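Local coordinates for protein triabin (Triatoma pallidipennis, PDB 1AVG) that inhibits thrombin by forming a non-covalent one-to-one complex with it, impairing fibrin formation and platelet aggregation while barely suppressing its amidolytic activity, at residues T97-S102 and F106-R111; N59-E62 and K66-C69; F82-K85 and E91-A94. All blocks are in the same frame, centred on the assembly; numbering follows the deposited sequence.

Contact 1 of 3, residues T97-S102 and F106-R111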
loop_
_atom_site.group_PDB
_atom_site.type_symbol
_atom_site.label_atom_id
_atom_site.label_comp_id
_atom_site.label_asym_id
_atom_site.label_seq_id
_atom_site.Cartn_x
_atom_site.Cartn_y
_atom_site.Cartn_z
ATOM N N THR C 97 2.868 -20.511 9.314
ATOM C CA THR C 97 3.705 -20.366 8.117
ATOM C C THR C 97 4.010 -18.873 8.106
ATOM O O THR C 97 3.128 -18.055 7.831
ATOM C CB THR C 97 2.950 -20.734 6.822
ATOM O OG1 THR C 97 2.568 -22.113 6.855
ATOM C CG2 THR C 97 3.828 -20.492 5.605
ATOM N N PHE C 98 5.223 -18.507 8.490
ATOM C CA PHE C 98 5.570 -17.102 8.542
ATOM C C PHE C 98 5.827 -16.539 7.160
ATOM O O PHE C 98 6.709 -17.013 6.452
ATOM C CB PHE C 98 6.763 -16.898 9.463
ATOM C CG PHE C 98 6.490 -17.297 10.889
ATOM C CD1 PHE C 98 6.662 -18.616 11.305
ATOM C CD2 PHE C 98 6.017 -16.366 11.806
ATOM C CE1 PHE C 98 6.361 -19.005 12.614
ATOM C CE2 PHE C 98 5.714 -16.745 13.115
ATOM C CZ PHE C 98 5.886 -18.072 13.519
ATOM N N ILE C 99 5.043 -15.533 6.785
ATOM C CA ILE C 99 5.147 -14.877 5.475
ATOM C C ILE C 99 6.143 -13.696 5.489
ATOM O O ILE C 99 7.093 -13.657 4.705
ATOM C CB ILE C 99 3.756 -14.321 5.009
ATOM C CG1 ILE C 99 2.621 -15.313 5.308
ATOM C CG2 ILE C 99 3.786 -13.978 3.531
ATOM C CD1 ILE C 99 2.698 -16.625 4.573
ATOM N N SER C 100 5.923 -12.753 6.403
ATOM C CA SER C 100 6.741 -11.550 6.531
ATOM C C SER C 100 6.702 -11.156 7.991
ATOM O O SER C 100 5.633 -11.115 8.587
ATOM C CB SER C 100 6.128 -10.421 5.696
ATOM O OG SER C 100 6.741 -9.163 5.939
ATOM N N VAL C 101 7.850 -10.813 8.555
ATOM C CA VAL C 101 7.905 -10.455 9.958
ATOM C C VAL C 101 9.062 -9.552 10.354
ATOM O O VAL C 101 10.166 -9.662 9.835
ATOM C CB VAL C 101 7.899 -11.754 10.881
ATOM C CG1 VAL C 101 8.704 -12.867 10.261
ATOM C CG2 VAL C 101 8.446 -11.453 12.281
ATOM N N SER C 102 8.762 -8.599 11.220
ATOM C CA SER C 102 9.760 -7.717 11.762
ATOM C C SER C 102 9.571 -8.037 13.228
ATOM O O SER C 102 8.603 -7.611 13.851
ATOM C CB SER C 102 9.434 -6.260 11.472
ATOM O OG SER C 102 8.098 -5.962 11.822
ATOM N N PHE C 106 5.621 -6.063 13.616
ATOM C CA PHE C 106 4.468 -6.902 13.320
ATOM C C PHE C 106 4.890 -8.081 12.459
ATOM O O PHE C 106 6.003 -8.105 11.931
ATOM C CB PHE C 106 3.355 -6.090 12.631
ATOM C CG PHE C 106 3.608 -5.801 11.168
ATOM C CD1 PHE C 106 3.240 -6.722 10.182
ATOM C CD2 PHE C 106 4.205 -4.613 10.775
ATOM C CE1 PHE C 106 3.464 -6.463 8.838
ATOM C CE2 PHE C 106 4.431 -4.350 9.429
ATOM C CZ PHE C 106 4.060 -5.277 8.462
ATOM N N ALA C 107 3.998 -9.055 12.305
ATOM C CA ALA C 107 4.293 -10.239 11.513
ATOM C C ALA C 107 3.044 -10.771 10.852
ATOM O O ALA C 107 2.023 -10.946 11.514
ATOM C CB ALA C 107 4.892 -11.313 12.399
ATOM N N LEU C 108 3.122 -10.987 9.543
ATOM C CA LEU C 108 2.015 -11.533 8.771
ATOM C C LEU C 108 2.282 -13.036 8.825
ATOM O O LEU C 108 3.416 -13.464 8.613
ATOM C CB LEU C 108 2.073 -11.003 7.337
ATOM C CG LEU C 108 0.853 -11.078 6.406
ATOM C CD1 LEU C 108 1.189 -11.889 5.167
ATOM C CD2 LEU C 108 -0.384 -11.633 7.107
ATOM N N VAL C 109 1.262 -13.832 9.125
ATOM C CA VAL C 109 1.422 -15.281 9.273
ATOM C C VAL C 109 0.182 -16.044 8.794
ATOM O O VAL C 109 -0.940 -15.575 8.953
ATOM C CB VAL C 109 1.670 -15.632 10.797
ATOM C CG1 VAL C 109 1.645 -17.123 11.031
ATOM C CG2 VAL C 109 2.995 -15.068 11.277
ATOM N N CYS C 110 0.381 -17.196 8.163
ATOM C CA CYS C 110 -0.756 -17.998 7.733
ATOM C C CYS C 110 -0.894 -19.065 8.808
ATOM O O CYS C 110 0.069 -19.764 9.108
ATOM C CB CYS C 110 -0.505 -18.637 6.375
ATOM S SG CYS C 110 -2.025 -19.240 5.573
ATOM N N ARG C 111 -2.067 -19.140 9.427
ATOM C CA ARG C 111 -2.329 -20.086 10.500
ATOM C C ARG C 111 -3.393 -21.124 10.186
ATOM O O ARG C 111 -4.442 -20.814 9.617
ATOM C CB ARG C 111 -2.729 -19.302 11.737
ATOM C CG ARG C 111 -3.171 -20.101 12.948
ATOM C CD ARG C 111 -2.863 -19.251 14.169
ATOM N NE ARG C 111 -3.900 -19.154 15.197
ATOM C CZ ARG C 111 -5.196 -18.975 14.977
ATOM N NH1 ARG C 111 -5.681 -18.903 13.744
ATOM N NH2 ARG C 111 -5.987 -18.693 16.000
#
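CD1 of Leu108 packs against Ile99 CB at 3.5 Å, and also touches its CG1 and CG2, at a classic beta bulge in the antiparallel hairpin of strands 92-101 and 106-115. Two residues, Ile99 and Ser100, stand opposite the single Leu108, whose carbonyl oxygen receives a bond from Ile99 N (3.2 Å, donor tilted 30° from the carbonyl plane) and a weak one from Ser100 N (3.4 Å). The return bond, Leu108 N to Ser100 O, is 2.7 Å long. The bulge turns CB of Ile99 toward the partner strand. With CG1 of Ile99 beside its backbone N (chi1 -42°), its CD1 extends to Cys110 CB at 4.2 Å.

Phe98 and Val109 form a non-hydrogen-bonded pair; their side chains lie side by side, pointing the same way. Val109 places CG2 beside its own N and CG1 anti to it (chi1 172°), which sets CG2 obliquely against CD2 and CE2 of the Phe98 ring. On the same face, Val101 CB meets Ala107 CB at 3.4 Å. Toward the turn, Ser102 N binds Phe106 O at 2.9 Å.

Ser100 OG is hydrogen-bonded to the chain of another protein, which also packs on Ile99, Phe106 and Leu108, consistent with this hairpin taking part in the complex with thrombin. Phe98 stacks on Phe15 and meets Phe20 edge-to-face, strand 122-128 flanks strand 106-115, and the Cys6-Cys110 disulfide ties the hairpin to the N-terminal segment.

Contact 2 of 3, residues N59-E62 and K66-C69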
loop_
_atom_site.group_PDB
_atom_site.type_symbol
_atom_site.label_atom_id
_atom_site.label_comp_id
_atom_site.label_asym_id
_atom_site.label_seq_id
_atom_site.Cartn_x
_atom_site.Cartn_y
_atom_site.Cartn_z
ATOM N N ASN C 59 -14.152 -15.827 17.965
ATOM C CA ASN C 59 -15.397 -16.418 18.455
ATOM C C ASN C 59 -15.370 -17.897 18.838
ATOM O O ASN C 59 -16.304 -18.380 19.475
ATOM C CB ASN C 59 -16.511 -16.181 17.429
ATOM C CG ASN C 59 -16.055 -16.453 16.003
ATOM O OD1 ASN C 59 -15.619 -17.559 15.673
ATOM N ND2 ASN C 59 -16.106 -15.428 15.165
ATOM N N LYS C 60 -14.320 -18.618 18.456
ATOM C CA LYS C 60 -14.224 -20.041 18.780
ATOM C C LYS C 60 -13.687 -20.310 20.193
ATOM O O LYS C 60 -13.828 -21.422 20.704
ATOM C CB LYS C 60 -13.350 -20.765 17.752
ATOM C CG LYS C 60 -13.745 -20.507 16.307
ATOM C CD LYS C 60 -14.711 -21.545 15.766
ATOM C CE LYS C 60 -13.990 -22.848 15.433
ATOM N NZ LYS C 60 -14.889 -23.849 14.784
ATOM N N PHE C 61 -13.092 -19.295 20.822
ATOM C CA PHE C 61 -12.520 -19.426 22.164
ATOM C C PHE C 61 -13.393 -18.843 23.278
ATOM O O PHE C 61 -14.102 -17.859 23.083
ATOM C CB PHE C 61 -11.148 -18.737 22.232
ATOM C CG PHE C 61 -10.085 -19.385 21.390
ATOM C CD1 PHE C 61 -10.098 -20.749 21.141
ATOM C CD2 PHE C 61 -9.066 -18.618 20.844
ATOM C CE1 PHE C 61 -9.111 -21.337 20.358
ATOM C CE2 PHE C 61 -8.075 -19.198 20.062
ATOM C CZ PHE C 61 -8.099 -20.559 19.818
ATOM N N GLU C 62 -13.315 -19.437 24.462
ATOM C CA GLU C 62 -14.068 -18.936 25.593
ATOM C C GLU C 62 -13.223 -17.832 26.231
ATOM O O GLU C 62 -12.004 -17.946 26.292
ATOM C CB GLU C 62 -14.343 -20.063 26.587
ATOM C CG GLU C 62 -15.791 -20.131 27.036
ATOM C CD GLU C 62 -16.740 -20.209 25.862
ATOM O OE1 GLU C 62 -16.533 -21.085 24.995
ATOM O OE2 GLU C 62 -17.680 -19.384 25.795
ATOM N N LYS C 66 -7.170 -20.322 29.276
ATOM C CA LYS C 66 -5.743 -20.223 28.989
ATOM C C LYS C 66 -5.283 -21.480 28.258
ATOM O O LYS C 66 -5.767 -22.574 28.549
ATOM C CB LYS C 66 -4.958 -20.095 30.284
ATOM C CG LYS C 66 -5.218 -18.829 31.056
ATOM C CD LYS C 66 -4.166 -18.661 32.126
ATOM C CE LYS C 66 -2.787 -18.431 31.502
ATOM N NZ LYS C 66 -2.198 -19.569 30.721
ATOM N N PHE C 67 -4.349 -21.325 27.320
ATOM C CA PHE C 67 -3.821 -22.450 26.550
ATOM C C PHE C 67 -2.322 -22.599 26.709
ATOM O O PHE C 67 -1.591 -21.609 26.700
ATOM C CB PHE C 67 -4.107 -22.274 25.064
ATOM C CG PHE C 67 -5.556 -22.262 24.724
ATOM C CD1 PHE C 67 -6.277 -21.078 24.761
ATOM C CD2 PHE C 67 -6.206 -23.433 24.377
ATOM C CE1 PHE C 67 -7.626 -21.065 24.459
ATOM C CE2 PHE C 67 -7.550 -23.429 24.075
ATOM C CZ PHE C 67 -8.266 -22.243 24.116
ATOM N N GLN C 68 -1.874 -23.837 26.892
ATOM C CA GLN C 68 -0.451 -24.137 27.000
ATOM C C GLN C 68 -0.106 -24.887 25.719
ATOM O O GLN C 68 -0.636 -25.976 25.472
ATOM C CB GLN C 68 -0.145 -24.987 28.236
ATOM C CG GLN C 68 0.365 -24.186 29.442
ATOM C CD GLN C 68 1.717 -23.503 29.194
ATOM O OE1 GLN C 68 2.452 -23.853 28.266
ATOM N NE2 GLN C 68 2.051 -22.533 30.039
ATOM N N CYS C 69 0.711 -24.257 24.875
ATOM C CA CYS C 69 1.100 -24.831 23.599
ATOM C C CYS C 69 2.540 -25.286 23.601
ATOM O O CYS C 69 3.439 -24.515 23.921
ATOM C CB CYS C 69 0.917 -23.806 22.486
ATOM S SG CYS C 69 -0.747 -23.082 22.380
#
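Nearly the same first torsion sets both aromatic side chains, chi1 -66° in Phe61 and -63° in Phe67, each with CG beside its own backbone N and anti to the carbonyl carbon. The second torsions differ, and the two rings come together turned against each other. Both CB atoms point toward the other segment, and the rings meet obliquely, with planes at 46° and centroids 5.0 Å apart. CZ of Phe67 supplies the closest approach, 3.8 Å from Phe61 CD1, and it also lies 4.0 Å from Phe61 CE1. CE1 of Phe67 stands over one face of the Phe61 ring, displaced toward its rim.

The pair joins the loop after strand 51-56 to strand 66-71 in the calycin-type beta fold of triabin, and no hydrogen bond connects the two segments. Contact is confined to these two buried rings. Val38 of strand 37-43 touches both of them, and Gln40 adds to the packing on Phe61. Tyr58 meets Phe61 edge-to-face, while Phe92 does the same to Phe67, extending the aromatic cluster to strand 92-101. The backbone of Phe67 bonds to Cys39 and Lys41, which fixes the base of its side chain within the sheet.

Contact 3 of 3, residues F82-K85 and E91-A94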
loop_
_atom_site.group_PDB
_atom_site.type_symbol
_atom_site.label_atom_id
_atom_site.label_comp_id
_atom_site.label_asym_id
_atom_site.label_seq_id
_atom_site.Cartn_x
_atom_site.Cartn_y
_atom_site.Cartn_z
ATOM N N PHE C 82 2.216 -26.511 16.623
ATOM C CA PHE C 82 2.049 -26.520 18.073
ATOM C C PHE C 82 0.746 -27.191 18.481
ATOM O O PHE C 82 -0.267 -27.073 17.785
ATOM C CB PHE C 82 2.040 -25.094 18.626
ATOM C CG PHE C 82 3.311 -24.343 18.389
ATOM C CD1 PHE C 82 3.542 -23.707 17.174
ATOM C CD2 PHE C 82 4.285 -24.268 19.381
ATOM C CE1 PHE C 82 4.730 -23.003 16.949
ATOM C CE2 PHE C 82 5.473 -23.568 19.165
ATOM C CZ PHE C 82 5.697 -22.935 17.945
ATOM N N LYS C 83 0.795 -27.938 19.581
ATOM C CA LYS C 83 -0.388 -28.591 20.129
ATOM C C LYS C 83 -0.733 -27.751 21.340
ATOM O O LYS C 83 0.128 -27.479 22.177
ATOM C CB LYS C 83 -0.109 -30.038 20.559
ATOM C CG LYS C 83 0.094 -31.011 19.398
ATOM C CD LYS C 83 -0.029 -32.463 19.852
ATOM C CE LYS C 83 -1.477 -32.839 20.110
ATOM N NZ LYS C 83 -2.270 -32.804 18.848
ATOM N N CYS C 84 -1.971 -27.288 21.396
ATOM C CA CYS C 84 -2.407 -26.451 22.493
ATOM C C CYS C 84 -3.459 -27.149 23.342
ATOM O O CYS C 84 -4.316 -27.851 22.812
ATOM C CB CYS C 84 -2.926 -25.126 21.935
ATOM S SG CYS C 84 -1.678 -24.194 20.970
ATOM N N LYS C 85 -3.339 -27.001 24.662
ATOM C CA LYS C 85 -4.252 -27.600 25.643
ATOM C C LYS C 85 -4.771 -26.495 26.561
ATOM O O LYS C 85 -4.028 -25.585 26.915
ATOM C CB LYS C 85 -3.502 -28.657 26.465
ATOM C CG LYS C 85 -2.971 -29.832 25.632
ATOM C CD LYS C 85 -1.912 -30.649 26.371
ATOM C CE LYS C 85 -0.486 -30.154 26.086
ATOM N NZ LYS C 85 -0.178 -28.776 26.589
ATOM N N GLU C 91 -7.960 -28.365 23.488
ATOM C CA GLU C 91 -7.005 -28.971 22.557
ATOM C C GLU C 91 -7.295 -28.791 21.061
ATOM O O GLU C 91 -8.416 -28.986 20.579
ATOM C CB GLU C 91 -6.792 -30.447 22.889
ATOM C CG GLU C 91 -6.315 -30.658 24.323
ATOM C CD GLU C 91 -5.937 -32.094 24.644
ATOM O OE1 GLU C 91 -6.079 -32.975 23.761
ATOM O OE2 GLU C 91 -5.490 -32.334 25.791
ATOM N N PHE C 92 -6.252 -28.407 20.338
ATOM C CA PHE C 92 -6.309 -28.180 18.899
ATOM C C PHE C 92 -4.872 -27.988 18.445
ATOM O O PHE C 92 -3.991 -27.712 19.257
ATOM C CB PHE C 92 -7.110 -26.904 18.583
ATOM C CG PHE C 92 -6.462 -25.625 19.078
ATOM C CD1 PHE C 92 -5.513 -24.961 18.307
ATOM C CD2 PHE C 92 -6.782 -25.104 20.324
ATOM C CE1 PHE C 92 -4.890 -23.803 18.770
ATOM C CE2 PHE C 92 -6.164 -23.941 20.798
ATOM C CZ PHE C 92 -5.217 -23.294 20.018
ATOM N N GLU C 93 -4.621 -28.147 17.158
ATOM C CA GLU C 93 -3.277 -27.933 16.660
ATOM C C GLU C 93 -3.258 -26.612 15.902
ATOM O O GLU C 93 -4.253 -26.220 15.273
ATOM C CB GLU C 93 -2.828 -29.068 15.739
ATOM C CG GLU C 93 -1.370 -28.929 15.285
ATOM C CD GLU C 93 -1.018 -29.773 14.064
ATOM O OE1 GLU C 93 -1.720 -29.664 13.031
ATOM O OE2 GLU C 93 -0.019 -30.522 14.129
ATOM N N ALA C 94 -2.134 -25.917 16.000
ATOM C CA ALA C 94 -1.947 -24.649 15.321
ATOM C C ALA C 94 -0.623 -24.714 14.572
ATOM O O ALA C 94 0.411 -25.054 15.153
ATOM C CB ALA C 94 -1.928 -23.503 16.330
#
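Cys84 and Phe92 form a hydrogen-bonded pair in the antiparallel beta hairpin of strands 80-86 and 92-101, part of triabin's calycin-type sheet. Their side chains lie on the buried face of the hairpin together with Phe82 and Ala94. Phe92 has CG between its backbone N and carbonyl carbon (chi1 66°), and this rotation lays the ring beneath Cys84. Cys84 CB sits over one ring face, offset toward the rim, in a CH-pi contact 3.8 Å from the ring centroid. Its SG, which is held in a disulfide, is more oblique, 4.4 Å from the same centroid. Phe115 adds a further aromatic contact to Phe92, and Phe82 packs among Phe21, Phe42 and Phe96.

Four backbone bonds hold the strands together. Phe82 and Ala94 exchange two, the shorter being Phe82 N to Ala94 O at 2.7 Å. Cys84 N reaches Phe92 O at 3.0 Å with an angle of 172° at the hydrogen, whereas the return bond from Phe92 N to Cys84 O is more bent, at 146°.

The other side is looser and carries charge. Lys83 and Glu93 share that face, but Lys83 NZ stays 5.7 Å from Glu93 OE2. At the turn end the Glu91 carboxylate meets the aliphatic part of Lys85, whose NZ bends away to bond Gln68 O and is not in contact with Glu91 OE2 (6.4 Å). The extended Glu91 chain leaves OE2 3.6 Å from Lys85 CG.

All three contacts reach one sheet and follow each other along the chain in the order 2, 3, 1. Contacts 2 and 3 are close neighbours, with centres about 9 Å apart. The Cys69 SG-Cys84 SG disulfide (2.0 Å) joins them, backed by a probable hydrogen bond from Gln68 N to Lys85 O (2.8 Å). Contact 1 shares strand 92-101 with contact 3, yet their centres lie about 19 Å apart, on opposite sides of the chain's centre. From contact 2 it is about 20 Å, centre to centre, and their nearest atoms are about 5 Å apart without touching. Within the assembly another protein's chain, probably thrombin, the known target, reaches contact 1, whereas none touches contacts 2 and 3.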